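Local coordinates for alpha-catenin-like protein hmp-1 (Caenorhabditis elegans, PDB 5XA5) that binds beta-catenin, cadherin and actin filaments at cell junctions and is required for cell migration and cell-shape changes in the developing worm embryo, at residues Q162-D167 with T222-F227; L207-A212 with L251-S256. One frame throughout, in Å; residues are numbered along the deposited sequence. Where two conformers were deposited one is given.

Interaction 1. Residues Q162-D167 with T222-F227; sequences QMIEAD and TSTRTF
Ile164 and Thr224 mark the closest backbone approach of the two segments, with their CA atoms 6.1 Å apart, where the last turn of helix 117-165 meets helix 200-229 near its C-terminal end. The two helices run in broadly the same sense here, judged by their CA traces. The CB bond of Thr224 points toward helix 117-165, and this residue is covered most by the contact. In the conformer described, one of two deposited, its CG2 faces the backbone of Ile164, 4.1 Å from CA, and lies 4.3 Å from Ile164 CG1. Met163 crosses Thr224 at about a right angle. Its chi1 of -169° sets CG anti to the backbone N, and the bend at chi3 brings CE back, each carbon 4.0 Å from Thr224 OG1. That hydroxyl has Leu220 O as its strongest hydrogen-bond partner, with Tyr221 O a second acceptor, so its polarity is met within its own helix. Leu220 and Ala244 also touch Ile164, while Tyr176 touches Met163. The chemistry is therefore van der Waals: in this conformer, a threonine with its hydroxyl engaged on its own helix faces methionine and isoleucine as a largely apolar group.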
ATOM      1  N   GLN A 162      21.568   5.472 -18.201  1.00 22.40           N
ATOM      2  CA  GLN A 162      22.118   4.851 -19.392  1.00 22.96           C
ATOM      3  C   GLN A 162      22.003   5.786 -20.584  1.00 22.14           C
ATOM      4  O   GLN A 162      22.910   5.819 -21.426  1.00 24.69           O
ATOM      5  CB  GLN A 162      21.412   3.518 -19.670  1.00 23.85           C
ATOM      6  CG  GLN A 162      21.825   2.440 -18.698  1.00 24.28           C
ATOM      7  CD  GLN A 162      21.049   1.156 -18.895  1.00 38.00           C
ATOM      8  OE1 GLN A 162      20.748   0.780 -20.023  1.00 37.11           O
ATOM      9  NE2 GLN A 162      20.768   0.451 -17.802  1.00 31.48           N
ATOM     10  N   MET A 163      20.910   6.560 -20.639  1.00 23.10           N
ATOM     11  CA  MET A 163      20.728   7.479 -21.753  1.00 24.72           C
ATOM     12  C   MET A 163      21.815   8.554 -21.753  1.00 27.64           C
ATOM     13  O   MET A 163      22.400   8.869 -22.810  1.00 27.89           O
ATOM     14  CB  MET A 163      19.327   8.106 -21.714  1.00 23.65           C
ATOM     15  CG  MET A 163      18.997   8.860 -22.988  1.00 26.26           C
ATOM     16  SD  MET A 163      17.299   9.464 -23.060  1.00 24.74           S
ATOM     17  CE  MET A 163      17.361  10.805 -21.871  1.00 25.26           C
ATOM     18  N   ILE A 164      22.139   9.069 -20.565  1.00 24.00           N
ATOM     19  CA  ILE A 164      23.163  10.087 -20.393  1.00 23.32           C
ATOM     20  C   ILE A 164      24.530   9.530 -20.781  1.00 24.92           C
ATOM     21  O   ILE A 164      25.387  10.247 -21.331  1.00 28.14           O
ATOM     22  CB  ILE A 164      23.170  10.581 -18.924  1.00 27.17           C
ATOM     23  CG1 ILE A 164      21.867  11.330 -18.639  1.00 34.17           C
ATOM     24  CG2 ILE A 164      24.386  11.455 -18.644  1.00 28.82           C
ATOM     25  CD1 ILE A 164      21.618  11.610 -17.160  1.00 30.55           C
ATOM     26  N   GLU A 165      24.747   8.244 -20.504  1.00 24.89           N
ATOM     27  CA  GLU A 165      26.050   7.629 -20.776  1.00 25.49           C
ATOM     28  C   GLU A 165      26.199   7.106 -22.204  1.00 27.42           C
ATOM     29  O   GLU A 165      27.313   6.794 -22.635  1.00 30.43           O
ATOM     30  CB  GLU A 165      26.303   6.477 -19.801  1.00 32.54           C
ATOM     31  CG  GLU A 165      26.439   6.906 -18.372  1.00 32.51           C
ATOM     32  CD  GLU A 165      27.656   7.768 -18.139  1.00 37.13           C
ATOM     33  OE1 GLU A 165      28.712   7.506 -18.766  1.00 32.54           O
ATOM     34  OE2 GLU A 165      27.543   8.715 -17.334  1.00 45.39           O
ATOM     35  N   ALA A 166      25.093   7.016 -22.939  1.00 26.95           N
ATOM     36  CA  ALA A 166      25.116   6.419 -24.276  1.00 29.23           C
ATOM     37  C   ALA A 166      26.073   7.146 -25.190  1.00 38.30           C
ATOM     38  O   ALA A 166      26.183   8.369 -25.137  1.00 33.94           O
ATOM     39  CB  ALA A 166      23.711   6.411 -24.895  1.00 27.62           C
ATOM     40  N   ASP A 167      26.758   6.379 -26.032  1.00 36.87           N
ATOM     41  CA  ASP A 167      27.810   6.935 -26.866  1.00 41.24           C
ATOM     42  C   ASP A 167      27.408   6.995 -28.329  1.00 35.90           C
ATOM     43  O   ASP A 167      28.214   7.379 -29.172  1.00 36.80           O
ATOM     44  CB  ASP A 167      29.102   6.120 -26.717  1.00 36.47           C
ATOM     45  CG  ASP A 167      28.919   4.646 -27.065  1.00 59.89           C
ATOM     46  OD1 ASP A 167      27.764   4.198 -27.223  1.00 59.63           O
ATOM     47  OD2 ASP A 167      29.939   3.932 -27.177  1.00 66.32           O
ATOM     48  N   THR A 222      16.692  15.516 -25.637  1.00 25.24           N
ATOM     49  CA  THR A 222      17.213  16.275 -26.754  1.00 21.84           C
ATOM     50  C   THR A 222      18.601  16.842 -26.429  1.00 23.91           C
ATOM     51  O   THR A 222      19.428  16.953 -27.317  1.00 26.36           O
ATOM     52  CB  THR A 222      16.248  17.394 -27.193  1.00 29.05           C
ATOM     53  OG1 THR A 222      15.866  18.188 -26.076  1.00 29.18           O
ATOM     54  CG2 THR A 222      14.991  16.782 -27.788  1.00 28.74           C
ATOM     55  N   SER A 223      18.881  17.142 -25.162  1.00 26.38           N
ATOM     56  CA  SER A 223      20.213  17.616 -24.799  0.60 28.27           C
ATOM     57  C   SER A 223      21.249  16.504 -24.954  1.00 28.70           C
ATOM     58  O   SER A 223      22.367  16.753 -25.407  1.00 27.98           O
ATOM     59  CB  SER A 223      20.245  18.147 -23.363  0.60 31.60           C
ATOM     60  OG  SER A 223      20.157  17.068 -22.448  0.60 27.48           O
ATOM     61  N   THR A 224      20.905  15.275 -24.575  1.00 27.06           N
ATOM     62  CA  THR A 224      21.832  14.152 -24.735  0.77 25.88           C
ATOM     63  C   THR A 224      22.048  13.813 -26.207  1.00 26.25           C
ATOM     64  O   THR A 224      23.153  13.503 -26.636  1.00 29.07           O
ATOM     65  CB  THR A 224      21.345  12.874 -23.966  0.77 24.26           C
ATOM     66  OG1 THR A 224      20.043  12.461 -24.406  0.77 29.78           O
ATOM     67  CG2 THR A 224      21.312  13.147 -22.473  0.77 22.91           C
ATOM     68  N   ARG A 225      20.977  13.874 -26.988  1.00 25.93           N
ATOM     69  CA  ARG A 225      21.072  13.530 -28.392  0.74 22.42           C
ATOM     70  C   ARG A 225      21.927  14.551 -29.136  1.00 29.61           C
ATOM     71  O   ARG A 225      22.742  14.185 -29.975  1.00 29.22           O
ATOM     72  CB  ARG A 225      19.675  13.452 -29.007  0.74 24.21           C
ATOM     73  CG  ARG A 225      19.616  12.773 -30.356  0.74 26.61           C
ATOM     74  CD  ARG A 225      18.185  12.787 -30.844  0.74 27.52           C
ATOM     75  NE  ARG A 225      17.940  11.799 -31.886  0.74 28.54           N
ATOM     76  CZ  ARG A 225      18.125  12.023 -33.182  0.74 28.63           C
ATOM     77  NH1 ARG A 225      18.573  13.204 -33.597  0.74 28.84           N
ATOM     78  NH2 ARG A 225      17.864  11.064 -34.062  0.74 33.37           N
ATOM     79  N   THR A 226      21.759  15.829 -28.810  1.00 24.71           N
ATOM     80  CA  THR A 226      22.546  16.878 -29.454  1.00 26.94           C
ATOM     81  C   THR A 226      24.010  16.738 -29.041  1.00 32.99           C
ATOM     82  O   THR A 226      24.912  16.889 -29.857  1.00 34.80           O
ATOM     83  CB  THR A 226      22.022  18.273 -29.077  1.00 29.86           C
ATOM     84  OG1 THR A 226      20.728  18.477 -29.659  1.00 32.52           O
ATOM     85  CG2 THR A 226      22.974  19.366 -29.568  1.00 30.50           C
ATOM     86  N   PHE A 227      24.244  16.428 -27.769  1.00 29.09           N
ATOM     87  CA  PHE A 227      25.622  16.331 -27.285  1.00 31.97           C
ATOM     88  C   PHE A 227      26.395  15.135 -27.861  1.00 34.93           C
ATOM     89  O   PHE A 227      27.604  15.236 -28.071  1.00 40.06           O
ATOM     90  CB  PHE A 227      25.644  16.274 -25.758  1.00 28.75           C
ATOM     91  CG  PHE A 227      27.028  16.249 -25.185  1.00 32.55           C
ATOM     92  CD1 PHE A 227      27.902  17.298 -25.413  1.00 39.72           C
ATOM     93  CD2 PHE A 227      27.465  15.167 -24.440  1.00 40.83           C
ATOM     94  CE1 PHE A 227      29.188  17.269 -24.893  1.00 48.91           C
ATOM     95  CE2 PHE A 227      28.743  15.136 -23.916  1.00 51.38           C
ATOM     96  CZ  PHE A 227      29.602  16.187 -24.139  1.00 48.26           C
TER

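Interaction 2. Residues L207-A212 with L251-S256; sequences LAARSA and LNALES
Ala209 and Leu254 meet between adjacent helices of an antiparallel four-helix bundle, the architecture of the vinculin/alpha-catenin family, in the N-terminal part of hmp-1 that this chain represents. The segments belong to helices 200-229 and 234-258, consecutive in the chain. Their local axes approach to 8.6 Å, with 156° between the N-to-C directions, so the two run antiparallel with a modest tilt. Ala209 and Leu254 are the residues whose CA atoms lie nearest across the interface, at 5.6 Å.

Ala209 has the most surface buried here. Its CB bond points toward the partner helix, and that single methyl meets two residues adjacent in sequence: Ala253, CB to CB at 3.7 Å, and Leu254, whose CD2 is 3.6 Å from Ala209 CB. Ala253 also directs its methyl toward the facing helix, so at this point the helices meet through small side chains, in keeping with the short axis separation.

Leu254, second in buried surface, leaves its helix to one side and reaches the partner through its far end. CG is anti to the carbonyl carbon (chi1 -72°), and chi2 near 169° extends the chain toward CD1, leaving CD2 as the branch turned onto Ala209. Leu186, Leu206 and Leu213 also touch this leucine, bringing helix 169-196 into the same apolar core.

Arg210 takes part through its backbone N; its CB bond points away, and NH1 makes a salt bridge with Asp187 OD1 on helix 169-196. On helix 234-258, Glu255 makes a salt bridge, and Asn252 a hydrogen bond, to Arg157 NH2 of helix 117-165. Across the interface itself, Leu254 CD2 lies against both the Ala209 methyl and the backbone N of Arg210, the latter at 3.7 Å.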
ATOM      1  N   LEU A 207       2.822  15.779  -6.698  1.00 25.42           N
ATOM      2  CA  LEU A 207       2.381  16.261  -7.998  1.00 24.28           C
ATOM      3  C   LEU A 207       3.395  17.221  -8.611  1.00 24.80           C
ATOM      4  O   LEU A 207       3.571  17.233  -9.827  1.00 24.60           O
ATOM      5  CB  LEU A 207       1.009  16.935  -7.878  1.00 27.04           C
ATOM      6  CG  LEU A 207      -0.097  15.897  -7.668  1.00 30.57           C
ATOM      7  CD1 LEU A 207      -1.435  16.597  -7.532  1.00 36.10           C
ATOM      8  CD2 LEU A 207      -0.128  14.851  -8.792  1.00 29.13           C
ATOM      9  N   ALA A 208       4.057  18.008  -7.772  1.00 24.69           N
ATOM     10  CA  ALA A 208       5.063  18.933  -8.277  1.00 24.09           C
ATOM     11  C   ALA A 208       6.238  18.164  -8.845  1.00 24.23           C
ATOM     12  O   ALA A 208       6.756  18.509  -9.912  1.00 26.62           O
ATOM     13  CB  ALA A 208       5.524  19.881  -7.196  1.00 27.52           C
ATOM     14  N   ALA A 209       6.666  17.132  -8.123  1.00 25.28           N
ATOM     15  CA  ALA A 209       7.775  16.301  -8.593  1.00 22.67           C
ATOM     16  C   ALA A 209       7.392  15.557  -9.873  1.00 24.50           C
ATOM     17  O   ALA A 209       8.213  15.447 -10.794  1.00 23.83           O
ATOM     18  CB  ALA A 209       8.217  15.319  -7.489  1.00 25.31           C
ATOM     19  N   ARG A 210       6.156  15.043  -9.938  1.00 24.63           N
ATOM     20  CA  ARG A 210       5.647  14.433 -11.167  1.00 23.90           C
ATOM     21  C   ARG A 210       5.755  15.392 -12.358  1.00 25.52           C
ATOM     22  O   ARG A 210       6.267  15.036 -13.424  1.00 25.78           O
ATOM     23  CB  ARG A 210       4.184  13.976 -10.987  1.00 22.54           C
ATOM     24  CG  ARG A 210       3.648  13.194 -12.177  1.00 26.58           C
ATOM     25  CD  ARG A 210       2.137  13.369 -12.357  1.00 40.33           C
ATOM     26  NE  ARG A 210       1.811  14.750 -12.712  1.00 60.04           N
ATOM     27  CZ  ARG A 210       1.807  15.226 -13.955  1.00 72.82           C
ATOM     28  NH1 ARG A 210       2.109  14.435 -14.976  1.00 81.31           N
ATOM     29  NH2 ARG A 210       1.505  16.496 -14.179  1.00 74.47           N
ATOM     30  N   SER A 211       5.286  16.614 -12.165  1.00 23.35           N
ATOM     31  CA  SER A 211       5.331  17.609 -13.224  0.52 23.61           C
ATOM     32  C   SER A 211       6.764  17.889 -13.669  1.00 26.43           C
ATOM     33  O   SER A 211       7.035  18.007 -14.872  1.00 27.51           O
ATOM     34  CB  SER A 211       4.657  18.893 -12.757  0.52 29.45           C
ATOM     35  OG  SER A 211       3.304  18.639 -12.437  0.52 33.60           O
ATOM     36  N   ALA A 212       7.668  17.993 -12.699  1.00 24.62           N
ATOM     37  CA  ALA A 212       9.075  18.273 -13.001  1.00 23.56           C
ATOM     38  C   ALA A 212       9.679  17.129 -13.809  1.00 28.11           C
ATOM     39  O   ALA A 212      10.419  17.364 -14.765  1.00 26.25           O
ATOM     40  CB  ALA A 212       9.860  18.500 -11.723  1.00 24.60           C
ATOM     41  N   LEU A 251      13.499  12.985  -9.624  1.00 25.95           N
ATOM     42  CA  LEU A 251      13.371  11.580  -9.225  1.00 22.55           C
ATOM     43  C   LEU A 251      13.595  11.453  -7.726  1.00 22.68           C
ATOM     44  O   LEU A 251      12.838  10.756  -7.049  1.00 24.62           O
ATOM     45  CB  LEU A 251      14.357  10.703  -9.989  1.00 23.67           C
ATOM     46  CG  LEU A 251      14.067  10.633 -11.492  1.00 26.62           C
ATOM     47  CD1 LEU A 251      15.279  10.098 -12.229  1.00 30.51           C
ATOM     48  CD2 LEU A 251      12.845   9.784 -11.780  1.00 30.51           C
ATOM     49  N   ASN A 252      14.620  12.131  -7.210  1.00 25.60           N
ATOM     50  CA  ASN A 252      14.849  12.144  -5.767  1.00 22.62           C
ATOM     51  C   ASN A 252      13.664  12.734  -5.014  1.00 27.68           C
ATOM     52  O   ASN A 252      13.329  12.283  -3.918  1.00 28.96           O
ATOM     53  CB  ASN A 252      16.117  12.922  -5.419  1.00 25.74           C
ATOM     54  CG  ASN A 252      17.353  12.247  -5.937  1.00 32.39           C
ATOM     55  OD1 ASN A 252      17.309  11.092  -6.352  1.00 32.56           O
ATOM     56  ND2 ASN A 252      18.471  12.960  -5.917  1.00 42.32           N
ATOM     57  N   ALA A 253      13.045  13.755  -5.596  1.00 25.18           N
ATOM     58  CA  ALA A 253      11.870  14.368  -4.974  1.00 25.92           C
ATOM     59  C   ALA A 253      10.690  13.394  -4.891  1.00 26.00           C
ATOM     60  O   ALA A 253      10.017  13.314  -3.851  1.00 26.06           O
ATOM     61  CB  ALA A 253      11.480  15.633  -5.731  1.00 27.96           C
ATOM     62  N   LEU A 254      10.436  12.649  -5.968  1.00 25.13           N
ATOM     63  CA  LEU A 254       9.386  11.635  -5.945  1.00 24.47           C
ATOM     64  C   LEU A 254       9.645  10.626  -4.842  1.00 27.26           C
ATOM     65  O   LEU A 254       8.754  10.298  -4.062  1.00 26.51           O
ATOM     66  CB  LEU A 254       9.280  10.903  -7.288  1.00 23.64           C
ATOM     67  CG  LEU A 254       8.685  11.658  -8.480  1.00 28.74           C
ATOM     68  CD1 LEU A 254       8.904  10.892  -9.784  1.00 30.21           C
ATOM     69  CD2 LEU A 254       7.216  11.915  -8.299  1.00 25.79           C
ATOM     70  N   GLU A 255      10.869  10.114  -4.785  1.00 25.32           N
ATOM     71  CA  GLU A 255      11.205   9.117  -3.772  1.00 23.46           C
ATOM     72  C   GLU A 255      11.077   9.680  -2.357  1.00 29.02           C
ATOM     73  O   GLU A 255      10.519   9.025  -1.482  1.00 30.11           O
ATOM     74  CB  GLU A 255      12.629   8.595  -3.995  1.00 28.09           C
ATOM     75  CG  GLU A 255      13.032   7.468  -3.046  1.00 36.41           C
ATOM     76  CD  GLU A 255      14.327   6.778  -3.463  1.00 41.71           C
ATOM     77  OE1 GLU A 255      14.995   7.263  -4.403  1.00 44.32           O
ATOM     78  OE2 GLU A 255      14.677   5.746  -2.848  1.00 47.68           O
ATOM     79  N   SER A 256      11.613  10.881  -2.139  1.00 26.06           N
ATOM     80  CA  SER A 256      11.489  11.559  -0.850  1.00 28.95           C
ATOM     81  C   SER A 256      10.040  11.668  -0.386  1.00 31.90           C
ATOM     82  O   SER A 256       9.712  11.289   0.735  1.00 31.84           O
ATOM     83  CB  SER A 256      12.096  12.964  -0.921  1.00 32.51           C
ATOM     84  OG  SER A 256      13.510  12.908  -0.952  1.00 40.42           O
TER

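Overall arrangement
From the N terminus, the segments come in the order 162-167, 207-212, 222-227 and 251-256, so the two contacts cross along the chain. Interaction 1 closes a loop of 54 residues that takes in helix 169-196 and most of helix 200-229. Interaction 2 starts within that loop and ends beyond it, closing 38 residues around the turn between helices 200-229 and 234-258. Both use helix 200-229, at different levels: their centres are 22 Å apart and their nearest atoms about 8 Å. Interaction 1 ties this helix to the end of helix 117-165, and interaction 2 ties it to helix 234-258 closer to the chain's spatial centre (about 17 Å against about 33 Å, between centres).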